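Local coordinates for protein mercuric reductase (Metallosphaera sedula, PDB 4YWO) that probably reduces mercuric ion to elemental mercury at the expense of NADPH, working as an FAD-containing homodimer with a redox-active disulfide, at residues V54-I67 / S88-R100. Numbering follows the deposited sequence. Where two conformers were deposited one is given.
Sequences VNVGCVPSKRMLYI and SFQEKDGLVQEMR. With FAD (flavin-adenine dinucleotide), chain B.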
ATOM      1  N   VAL A  54     -10.725   1.936 -19.623  1.00 17.72           N
ATOM      2  CA  VAL A  54      -9.956   3.116 -19.977  1.00 18.95           C
ATOM      3  C   VAL A  54     -10.818   4.280 -20.337  1.00 18.78           C
ATOM      4  O   VAL A  54     -10.466   5.436 -20.143  1.00 18.37           O
ATOM      5  CB  VAL A  54      -8.848   2.784 -21.020  1.00 20.36           C
ATOM      6  CG1 VAL A  54      -9.410   2.557 -22.412  1.00 21.94           C
ATOM      7  CG2 VAL A  54      -7.830   3.886 -21.065  1.00 21.32           C
ATOM      8  N   ASN A  55     -11.974   4.026 -20.950  1.00 18.27           N
ATOM      9  CA  ASN A  55     -12.784   5.098 -21.545  1.00 16.68           C
ATOM     10  C   ASN A  55     -13.825   5.676 -20.681  1.00 15.67           C
ATOM     11  O   ASN A  55     -14.005   6.933 -20.655  1.00 20.31           O
ATOM     12  CB  ASN A  55     -13.451   4.543 -22.831  1.00 19.35           C
ATOM     13  CG  ASN A  55     -12.422   4.269 -23.905  1.00 20.52           C
ATOM     14  OD1 ASN A  55     -11.700   5.154 -24.322  1.00 23.22           O
ATOM     15  ND2 ASN A  55     -12.326   3.023 -24.331  1.00 19.50           N
ATOM     16  N   VAL A  56     -14.548   4.867 -19.927  1.00 16.74           N
ATOM     17  CA  VAL A  56     -15.672   5.327 -19.113  1.00 16.96           C
ATOM     18  C   VAL A  56     -15.770   4.627 -17.786  1.00 18.54           C
ATOM     19  O   VAL A  56     -16.824   4.657 -17.100  1.00 20.41           O
ATOM     20  CB  VAL A  56     -17.066   5.159 -19.789  1.00 20.31           C
ATOM     21  CG1 VAL A  56     -17.221   6.120 -20.948  1.00 23.57           C
ATOM     22  CG2 VAL A  56     -17.258   3.704 -20.197  1.00 21.04           C
ATOM     23  N   GLY A  57     -14.663   4.090 -17.329  1.00 18.58           N
ATOM     24  CA  GLY A  57     -14.685   3.258 -16.154  1.00 18.12           C
ATOM     25  C   GLY A  57     -13.552   3.643 -15.199  1.00 17.26           C
ATOM     26  O   GLY A  57     -13.582   4.825 -14.779  1.00 17.92           O
ATOM     27  N   CYS A  58     -12.690   2.693 -14.850  1.00 19.66           N
ATOM     28  CA  CYS A  58     -11.724   2.840 -13.777  1.00 20.77           C
ATOM     29  C   CYS A  58     -10.795   4.022 -13.965  1.00 20.79           C
ATOM     30  O   CYS A  58     -10.474   4.716 -13.000  1.00 20.37           O
ATOM     31  CB  CYS A  58     -10.905   1.556 -13.620  1.00 21.90           C
ATOM     32  SG  CYS A  58     -11.573   0.131 -14.510  1.00 26.68           S
ATOM     33  N   VAL A  59     -10.349   4.257 -15.193  1.00 18.67           N
ATOM     34  CA  VAL A  59      -9.357   5.334 -15.375  1.00 17.34           C
ATOM     35  C   VAL A  59      -9.945   6.752 -15.181  1.00 17.07           C
ATOM     36  O   VAL A  59      -9.465   7.519 -14.323  1.00 17.70           O
ATOM     37  CB  VAL A  59      -8.627   5.196 -16.714  1.00 19.74           C
ATOM     38  CG1 VAL A  59      -7.823   6.397 -17.011  1.00 19.35           C
ATOM     39  CG2 VAL A  59      -7.810   3.921 -16.659  1.00 18.84           C
ATOM     40  N   PRO A  60     -11.054   7.119 -15.891  1.00 15.03           N
ATOM     41  CA  PRO A  60     -11.562   8.458 -15.673  1.00 14.93           C
ATOM     42  C   PRO A  60     -12.190   8.636 -14.243  1.00 14.97           C
ATOM     43  O   PRO A  60     -12.082   9.751 -13.655  1.00 15.45           O
ATOM     44  CB  PRO A  60     -12.709   8.566 -16.713  1.00 16.68           C
ATOM     45  CG  PRO A  60     -12.894   7.156 -17.177  1.00 18.18           C
ATOM     46  CD  PRO A  60     -11.651   6.485 -17.093  1.00 17.14           C
ATOM     47  N   SER A  61     -12.720   7.553 -13.658  1.00 15.16           N
ATOM     48  CA  SER A  61     -13.379   7.647 -12.350  1.00 15.53           C
ATOM     49  C   SER A  61     -12.297   7.886 -11.233  1.00 14.73           C
ATOM     50  O   SER A  61     -12.442   8.807 -10.373  1.00 14.77           O
ATOM     51  CB  SER A  61     -14.305   6.546 -12.034  1.00 18.77           C
ATOM     52  OG  SER A  61     -13.665   5.329 -12.022  1.00 21.79           O
ATOM     53  N   LYS A  62     -11.217   7.157 -11.337  1.00 13.71           N
ATOM     54  CA  LYS A  62     -10.131   7.362 -10.320  1.00 14.67           C
ATOM     55  C   LYS A  62      -9.501   8.699 -10.530  1.00 14.22           C
ATOM     56  O   LYS A  62      -9.023   9.306  -9.570  1.00 14.59           O
ATOM     57  CB  LYS A  62      -9.176   6.150 -10.320  1.00 16.96           C
ATOM     58  CG  LYS A  62      -9.642   4.956  -9.385  1.00 22.25           C
ATOM     59  CD  LYS A  62     -11.179   4.614  -9.306  1.00 26.33           C
ATOM     60  CE  LYS A  62     -11.610   3.489 -10.032  1.00 35.89           C
ATOM     61  NZ  LYS A  62     -13.095   3.480  -9.809  1.00 22.00           N
ATOM     62  N   ARG A  63      -9.369   9.168 -11.764  1.00 13.98           N
ATOM     63  CA  ARG A  63      -8.810  10.492 -11.942  1.00 13.54           C
ATOM     64  C   ARG A  63      -9.672  11.533 -11.276  1.00 14.16           C
ATOM     65  O   ARG A  63      -9.162  12.442 -10.589  1.00 14.44           O
ATOM     66  CB  ARG A  63      -8.602  10.805 -13.427  1.00 15.52           C
ATOM     67  CG  ARG A  63      -8.169  12.241 -13.710  1.00 15.24           C
ATOM     68  CD  ARG A  63      -6.744  12.485 -13.143  1.00 16.46           C
ATOM     69  NE  ARG A  63      -6.246  13.710 -13.689  1.00 22.78           N
ATOM     70  CZ  ARG A  63      -5.055  14.185 -13.408  1.00 32.13           C
ATOM     71  NH1 ARG A  63      -4.226  13.541 -12.603  1.00 33.55           N
ATOM     72  NH2 ARG A  63      -4.731  15.390 -13.902  1.00 32.80           N
ATOM     73  N   MET A  64     -10.993  11.463 -11.490  1.00 13.10           N
ATOM     74  CA  MET A  64     -11.831  12.501 -10.895  1.00 15.48           C
ATOM     75  C   MET A  64     -11.878  12.390  -9.353  1.00 16.02           C
ATOM     76  O   MET A  64     -11.923  13.395  -8.628  1.00 15.01           O
ATOM     77  CB  MET A  64     -13.229  12.437 -11.400  1.00 16.35           C
ATOM     78  CG  MET A  64     -13.379  12.734 -12.872  1.00 17.70           C
ATOM     79  SD  MET A  64     -12.474  14.225 -13.420  1.00 20.85           S
ATOM     80  CE  MET A  64     -13.075  15.457 -12.421  1.00 19.93           C
ATOM     81  N   LEU A  65     -11.755  11.184  -8.798  1.00 13.24           N
ATOM     82  CA  LEU A  65     -11.703  11.058  -7.344  1.00 13.01           C
ATOM     83  C   LEU A  65     -10.408  11.594  -6.797  1.00 13.01           C
ATOM     84  O   LEU A  65     -10.428  12.170  -5.695  1.00 14.64           O
ATOM     85  CB  LEU A  65     -11.828   9.536  -6.897  1.00 13.30           C
ATOM     86  CG  LEU A  65     -13.252   8.989  -7.031  1.00 15.09           C
ATOM     87  CD1 LEU A  65     -13.196   7.480  -7.038  1.00 16.11           C
ATOM     88  CD2 LEU A  65     -14.050   9.451  -5.868  1.00 18.83           C
ATOM     89  N   TYR A  66      -9.311  11.493  -7.544  1.00 12.25           N
ATOM     90  CA  TYR A  66      -7.983  12.067  -7.156  1.00 12.81           C
ATOM     91  C   TYR A  66      -8.093  13.592  -7.087  1.00 13.69           C
ATOM     92  O   TYR A  66      -7.712  14.223  -6.076  1.00 14.28           O
ATOM     93  CB  TYR A  66      -6.899  11.590  -8.077  1.00 15.51           C
ATOM     94  CG  TYR A  66      -5.625  12.393  -7.931  1.00 14.20           C
ATOM     95  CD1 TYR A  66      -4.833  12.188  -6.864  1.00 16.58           C
ATOM     96  CD2 TYR A  66      -5.262  13.346  -8.890  1.00 15.56           C
ATOM     97  CE1 TYR A  66      -3.670  12.941  -6.751  1.00 16.86           C
ATOM     98  CE2 TYR A  66      -4.115  14.089  -8.768  1.00 16.10           C
ATOM     99  CZ  TYR A  66      -3.389  13.918  -7.668  1.00 17.35           C
ATOM    100  OH  TYR A  66      -2.208  14.710  -7.613  1.00 21.57           O
ATOM    101  N   ILE A  67      -8.658  14.137  -8.149  1.00 13.07           N
ATOM    102  CA  ILE A  67      -8.855  15.632  -8.208  1.00 14.56           C
ATOM    103  C   ILE A  67      -9.730  16.060  -7.066  1.00 14.78           C
ATOM    104  O   ILE A  67      -9.407  17.050  -6.345  1.00 15.80           O
ATOM    105  CB  ILE A  67      -9.517  16.020  -9.519  1.00 16.69           C
ATOM    106  CG1 ILE A  67      -8.498  15.817 -10.585  1.00 19.08           C
ATOM    107  CG2 ILE A  67      -9.828  17.535  -9.466  1.00 17.94           C
ATOM    108  CD1 ILE A  67      -9.056  16.004 -11.911  1.00 26.31           C
ATOM    109  N   SER A  88     -12.083  20.413 -15.043  1.00 21.45           N
ATOM    110  CA  SER A  88     -11.291  19.224 -14.729  0.50 20.62           C
ATOM    111  C   SER A  88     -11.886  17.963 -15.365  1.00 21.13           C
ATOM    112  O   SER A  88     -11.153  17.023 -15.587  1.00 21.99           O
ATOM    113  CB  SER A  88     -11.103  19.071 -13.212  0.50 19.13           C
ATOM    114  OG  SER A  88     -12.392  18.951 -12.615  0.50 19.37           O
ATOM    115  N   PHE A  89     -13.171  17.960 -15.645  1.00 20.41           N
ATOM    116  CA  PHE A  89     -13.772  16.760 -16.380  1.00 22.99           C
ATOM    117  C   PHE A  89     -13.266  16.675 -17.807  1.00 25.47           C
ATOM    118  O   PHE A  89     -12.823  15.606 -18.319  1.00 25.66           O
ATOM    119  CB  PHE A  89     -15.277  16.773 -16.361  1.00 22.30           C
ATOM    120  CG  PHE A  89     -15.928  16.452 -15.042  1.00 22.10           C
ATOM    121  CD1 PHE A  89     -16.144  15.129 -14.655  1.00 19.57           C
ATOM    122  CD2 PHE A  89     -16.374  17.457 -14.176  1.00 22.16           C
ATOM    123  CE1 PHE A  89     -16.791  14.851 -13.423  1.00 21.32           C
ATOM    124  CE2 PHE A  89     -16.997  17.175 -12.975  1.00 24.40           C
ATOM    125  CZ  PHE A  89     -17.180  15.850 -12.581  1.00 22.07           C
ATOM    126  N   GLN A  90     -13.186  17.852 -18.448  1.00 25.86           N
ATOM    127  CA  GLN A  90     -12.584  17.891 -19.770  1.00 32.07           C
ATOM    128  C   GLN A  90     -11.059  17.675 -19.788  1.00 29.67           C
ATOM    129  O   GLN A  90     -10.574  16.972 -20.631  1.00 32.94           O
ATOM    130  CB  GLN A  90     -12.998  19.208 -20.498  1.00 36.86           C
ATOM    131  CG  GLN A  90     -12.641  19.230 -21.982  1.00 52.21           C
ATOM    132  CD  GLN A  90     -11.372  19.995 -22.284  1.00 59.39           C
ATOM    133  OE1 GLN A  90     -11.226  21.152 -21.892  1.00 72.16           O
ATOM    134  NE2 GLN A  90     -10.453  19.364 -23.013  1.00 64.58           N
ATOM    135  N   GLU A  91     -10.278  18.153 -18.821  1.00 29.91           N
ATOM    136  CA  GLU A  91      -8.863  17.873 -18.733  1.00 32.11           C
ATOM    137  C   GLU A  91      -8.510  16.388 -18.691  1.00 34.74           C
ATOM    138  O   GLU A  91      -7.504  15.967 -19.224  1.00 36.89           O
ATOM    139  CB  GLU A  91      -8.213  18.580 -17.515  1.00 43.30           C
ATOM    140  CG  GLU A  91      -6.871  17.909 -17.086  1.00 50.06           C
ATOM    141  CD  GLU A  91      -6.284  18.278 -15.702  1.00 59.38           C
ATOM    142  OE1 GLU A  91      -6.989  18.251 -14.631  1.00 48.67           O
ATOM    143  OE2 GLU A  91      -5.047  18.541 -15.679  1.00 61.90           O
ATOM    144  N   LYS A  92      -9.325  15.611 -17.960  1.00 25.34           N
ATOM    145  CA  LYS A  92      -9.171  14.152 -17.772  1.00 26.57           C
ATOM    146  C   LYS A  92      -9.293  13.461 -19.113  1.00 29.76           C
ATOM    147  O   LYS A  92      -8.684  12.395 -19.346  1.00 25.54           O
ATOM    148  CB  LYS A  92     -10.280  13.668 -16.807  1.00 30.40           C
ATOM    149  CG  LYS A  92     -11.010  12.381 -17.253  1.00 37.47           C
ATOM    150  CD  LYS A  92     -12.122  12.143 -16.305  1.00 42.97           C
ATOM    151  CE  LYS A  92     -13.438  12.716 -16.783  1.00 32.76           C
ATOM    152  NZ  LYS A  92     -13.766  12.432 -18.195  1.00 33.30           N
ATOM    153  N   ASP A  93      -9.972  14.098 -20.082  1.00 28.50           N
ATOM    154  CA  ASP A  93     -10.091  13.454 -21.424  1.00 29.69           C
ATOM    155  C   ASP A  93      -8.721  13.325 -22.124  1.00 27.62           C
ATOM    156  O   ASP A  93      -8.433  12.335 -22.774  1.00 26.29           O
ATOM    157  CB  ASP A  93     -11.023  14.257 -22.326  1.00 36.15           C
ATOM    158  CG  ASP A  93     -12.475  14.228 -21.889  1.00 39.48           C
ATOM    159  OD1 ASP A  93     -12.941  13.380 -21.113  1.00 40.42           O
ATOM    160  OD2 ASP A  93     -13.216  15.076 -22.425  1.00 55.90           O
ATOM    161  N   GLY A  94      -7.810  14.228 -21.851  1.00 28.36           N
ATOM    162  CA  GLY A  94      -6.437  14.059 -22.314  1.00 24.76           C
ATOM    163  C   GLY A  94      -5.670  12.833 -21.815  1.00 26.27           C
ATOM    164  O   GLY A  94      -4.938  12.172 -22.562  1.00 26.08           O
ATOM    165  N   LEU A  95      -5.837  12.544 -20.519  1.00 23.27           N
ATOM    166  CA  LEU A  95      -5.215  11.376 -19.902  1.00 24.25           C
ATOM    167  C   LEU A  95      -5.847  10.102 -20.488  1.00 19.93           C
ATOM    168  O   LEU A  95      -5.133   9.157 -20.800  1.00 22.57           O
ATOM    169  CB  LEU A  95      -5.442  11.454 -18.372  1.00 23.26           C
ATOM    170  CG  LEU A  95      -5.046  10.188 -17.662  1.00 25.99           C
ATOM    171  CD1 LEU A  95      -3.556   9.934 -17.711  1.00 30.07           C
ATOM    172  CD2 LEU A  95      -5.465  10.321 -16.195  1.00 33.57           C
ATOM    173  N   VAL A  96      -7.161  10.098 -20.670  1.00 20.63           N
ATOM    174  CA  VAL A  96      -7.873   8.949 -21.215  1.00 19.63           C
ATOM    175  C   VAL A  96      -7.302   8.670 -22.606  1.00 21.17           C
ATOM    176  O   VAL A  96      -6.939   7.554 -22.991  1.00 22.09           O
ATOM    177  CB  VAL A  96      -9.403   9.170 -21.255  1.00 21.49           C
ATOM    178  CG1 VAL A  96     -10.084   8.111 -22.082  1.00 23.09           C
ATOM    179  CG2 VAL A  96      -9.965   9.133 -19.839  1.00 22.44           C
ATOM    180  N   GLN A  97      -7.247   9.719 -23.412  1.00 22.46           N
ATOM    181  CA  GLN A  97      -6.668   9.573 -24.805  1.00 22.87           C
ATOM    182  C   GLN A  97      -5.269   9.075 -24.904  1.00 24.02           C
ATOM    183  O   GLN A  97      -4.934   8.178 -25.696  1.00 24.36           O
ATOM    184  CB  GLN A  97      -6.801  10.924 -25.538  1.00 25.79           C
ATOM    185  CG  GLN A  97      -8.282  11.229 -25.783  1.00 31.95           C
ATOM    186  CD  GLN A  97      -8.553  12.670 -26.226  1.00 44.36           C
ATOM    187  OE1 GLN A  97      -7.635  13.385 -26.667  1.00 47.90           O
ATOM    188  NE2 GLN A  97      -9.814  13.104 -26.090  1.00 51.39           N
ATOM    189  N   GLU A  98      -4.402   9.587 -24.018  1.00 22.83           N
ATOM    190  CA  GLU A  98      -3.064   9.124 -23.915  1.00 25.57           C
ATOM    191  C   GLU A  98      -2.995   7.675 -23.457  1.00 23.93           C
ATOM    192  O   GLU A  98      -2.260   6.861 -24.030  1.00 22.83           O
ATOM    193  CB  GLU A  98      -2.246   9.970 -22.908  1.00 30.10           C
ATOM    194  CG  GLU A  98      -0.848   9.392 -22.669  1.00 36.96           C
ATOM    195  CD  GLU A  98      -0.227   9.630 -21.261  1.00 47.88           C
ATOM    196  OE1 GLU A  98       0.899   9.137 -21.085  1.00 52.51           O
ATOM    197  OE2 GLU A  98      -0.780  10.294 -20.336  1.00 47.00           O
ATOM    198  N   MET A  99      -3.766   7.321 -22.442  1.00 21.53           N
ATOM    199  CA  MET A  99      -3.695   5.947 -21.986  1.00 24.70           C
ATOM    200  C   MET A  99      -4.291   4.942 -22.985  1.00 23.86           C
ATOM    201  O   MET A  99      -3.817   3.831 -23.116  1.00 23.98           O
ATOM    202  CB  MET A  99      -4.342   5.836 -20.612  1.00 25.51           C
ATOM    203  CG  MET A  99      -3.571   6.638 -19.585  1.00 32.84           C
ATOM    204  SD  MET A  99      -4.160   6.508 -17.829  1.00 41.64           S
ATOM    205  CE  MET A  99      -4.385   4.745 -18.068  1.00 25.98           C
ATOM    206  N   ARG A 100      -5.326   5.366 -23.687  1.00 21.67           N
ATOM    207  CA  ARG A 100      -6.001   4.535 -24.715  1.00 22.47           C
ATOM    208  C   ARG A 100      -4.969   4.262 -25.817  1.00 24.15           C
ATOM    209  O   ARG A 100      -4.804   3.123 -26.293  1.00 24.08           O
ATOM    210  CB  ARG A 100      -7.264   5.147 -25.244  1.00 24.48           C
ATOM    211  CG  ARG A 100      -8.003   4.253 -26.245  1.00 26.09           C
ATOM    212  CD  ARG A 100      -8.873   5.104 -27.149  1.00 33.86           C
ATOM    213  NE  ARG A 100      -9.842   5.806 -26.416  1.00 40.32           N
ATOM    214  CZ  ARG A 100     -10.182   7.076 -26.587  1.00 29.13           C
ATOM    215  NH1 ARG A 100      -9.590   7.911 -27.436  1.00 36.67           N
ATOM    216  NH2 ARG A 100     -11.104   7.500 -25.814  1.00 30.85           N
TER
HETATM  217  PA  FAD B 501     -15.694  -4.495 -21.903  1.00 17.78           P
HETATM  218  O1A FAD B 501     -14.381  -3.768 -21.741  1.00 19.64           O
HETATM  219  O2A FAD B 501     -16.988  -3.717 -21.918  1.00 18.26           O
HETATM  220  O5B FAD B 501     -15.620  -5.375 -23.249  1.00 17.74           O
HETATM  221  C5B FAD B 501     -16.663  -5.304 -24.219  1.00 17.11           C
HETATM  222  C4B FAD B 501     -16.130  -4.654 -25.490  1.00 17.73           C
HETATM  223  O4B FAD B 501     -16.406  -5.495 -26.613  1.00 19.23           O
HETATM  224  C3B FAD B 501     -16.791  -3.309 -25.741  1.00 20.09           C
HETATM  225  O3B FAD B 501     -15.804  -2.274 -25.765  1.00 25.99           O
HETATM  226  C2B FAD B 501     -17.468  -3.414 -27.093  1.00 19.08           C
HETATM  227  O2B FAD B 501     -16.918  -2.445 -27.992  1.00 23.94           O
HETATM  228  C1B FAD B 501     -17.186  -4.818 -27.603  1.00 18.32           C
HETATM  229  N9A FAD B 501     -18.465  -5.540 -27.815  1.00 17.10           N
HETATM  230  C8A FAD B 501     -19.455  -5.668 -26.913  1.00 16.71           C
HETATM  231  N7A FAD B 501     -20.489  -6.387 -27.419  1.00 19.54           N
HETATM  232  C5A FAD B 501     -20.162  -6.733 -28.678  1.00 17.10           C
HETATM  233  C6A FAD B 501     -20.802  -7.496 -29.776  1.00 17.35           C
HETATM  234  N6A FAD B 501     -22.031  -8.046 -29.624  1.00 20.32           N
HETATM  235  N1A FAD B 501     -20.118  -7.624 -30.935  1.00 18.49           N
HETATM  236  C2A FAD B 501     -18.896  -7.082 -31.098  1.00 19.44           C
HETATM  237  N3A FAD B 501     -18.257  -6.379 -30.145  1.00 19.50           N
HETATM  238  C4A FAD B 501     -18.827  -6.173 -28.934  1.00 17.83           C
HETATM  239  N1  FAD B 501     -12.879  -2.251 -12.270  1.00 16.17           N
HETATM  240  C2  FAD B 501     -11.767  -2.243 -11.494  1.00 19.73           C
HETATM  241  O2  FAD B 501     -11.119  -3.304 -11.362  1.00 18.81           O
HETATM  242  N3  FAD B 501     -11.331  -1.139 -10.859  1.00 18.22           N
HETATM  243  C4  FAD B 501     -11.968   0.035 -10.949  1.00 22.99           C
HETATM  244  O4  FAD B 501     -11.538   1.043 -10.347  1.00 24.59           O
HETATM  245  C4X FAD B 501     -13.194   0.112 -11.779  1.00 19.87           C
HETATM  246  N5  FAD B 501     -13.894   1.259 -11.921  1.00 19.22           N
HETATM  247  C5X FAD B 501     -15.010   1.297 -12.686  1.00 17.24           C
HETATM  248  C6  FAD B 501     -15.714   2.489 -12.818  1.00 16.55           C
HETATM  249  C7  FAD B 501     -16.862   2.537 -13.602  1.00 17.65           C
HETATM  250  C7M FAD B 501     -17.623   3.829 -13.743  1.00 18.69           C
HETATM  251  C8  FAD B 501     -17.339   1.314 -14.300  1.00 18.79           C
HETATM  252  C8M FAD B 501     -18.583   1.370 -15.149  1.00 18.68           C
HETATM  253  C9  FAD B 501     -16.639   0.121 -14.172  1.00 16.81           C
HETATM  254  C9A FAD B 501     -15.491   0.073 -13.389  1.00 17.00           C
HETATM  255  N10 FAD B 501     -14.775  -1.133 -13.253  1.00 16.62           N
HETATM  256  C10 FAD B 501     -13.619  -1.137 -12.450  1.00 17.59           C
HETATM  257  C1' FAD B 501     -15.222  -2.352 -13.930  1.00 16.27           C
HETATM  258  C2' FAD B 501     -14.358  -2.596 -15.161  1.00 18.32           C
HETATM  259  O2' FAD B 501     -14.324  -1.410 -15.963  1.00 21.07           O
HETATM  260  C3' FAD B 501     -14.901  -3.754 -15.989  1.00 20.35           C
HETATM  261  O3' FAD B 501     -15.086  -4.897 -15.148  1.00 21.49           O
HETATM  262  C4' FAD B 501     -13.948  -4.107 -17.124  1.00 20.13           C
HETATM  263  O4' FAD B 501     -13.912  -3.033 -18.070  1.00 23.83           O
HETATM  264  C5' FAD B 501     -14.386  -5.387 -17.827  1.00 18.28           C
HETATM  265  O5' FAD B 501     -13.866  -5.403 -19.155  1.00 17.38           O
HETATM  266  P   FAD B 501     -14.478  -6.401 -20.259  1.00 15.20           P
HETATM  267  O1P FAD B 501     -13.509  -6.474 -21.417  1.00 14.88           O
HETATM  268  O2P FAD B 501     -14.914  -7.667 -19.563  1.00 14.52           O
HETATM  269  O3P FAD B 501     -15.794  -5.618 -20.753  1.00 15.00           O
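Arg100 takes hold of Asn55 side-on, sending both NE and NH2 to the single oxygen OD1. The NE bond, 2.9 Å to Asn55 OD1, lies in the carbonyl plane on a lone pair; the NH2 donor is tilted from that plane, and amide and guanidinium come out nearly coplanar, 26° apart. Asn55 ND2 is spent on the carbonyls of Ile49 and Gly51. Beside it, Val54 O has no polar partner: Val96 CG1 sits against it at 3.3 Å. Segment 54-67 carries half the redox disulfide of the class-one pyridine nucleotide-disulfide oxidoreductases: Cys58, opening helix 58-78 beside the flavin, is bonded to Cys53 in helix 51-56. Lys62 NZ donates to Ser61 OG and pairs with Glu188; its tip is modelled too close to FAD, leaving the bond to N5 doubtful. Ser61 OG donates to Gly57 O. Lys92 lays CD on Pro60 CB and Met64 SD, its NZ weakly bonded to Phe89 O, Asp93 OD1 (a salt bridge) and Leu168 O. Met64, bent at chi2 (-47°) and chi3 (-56°), puts CE over the Phe89 ring, 3.8 Å from its centroid, in a CH-pi contact, with SD oblique in a Met-aromatic one. Arg63 NH2 reaches Glu91 OE2 in a long salt bridge, 3.6 Å, while NH1 is hydrogen-bonded to Ile383 O and Asn385 OD1 of the second subunit.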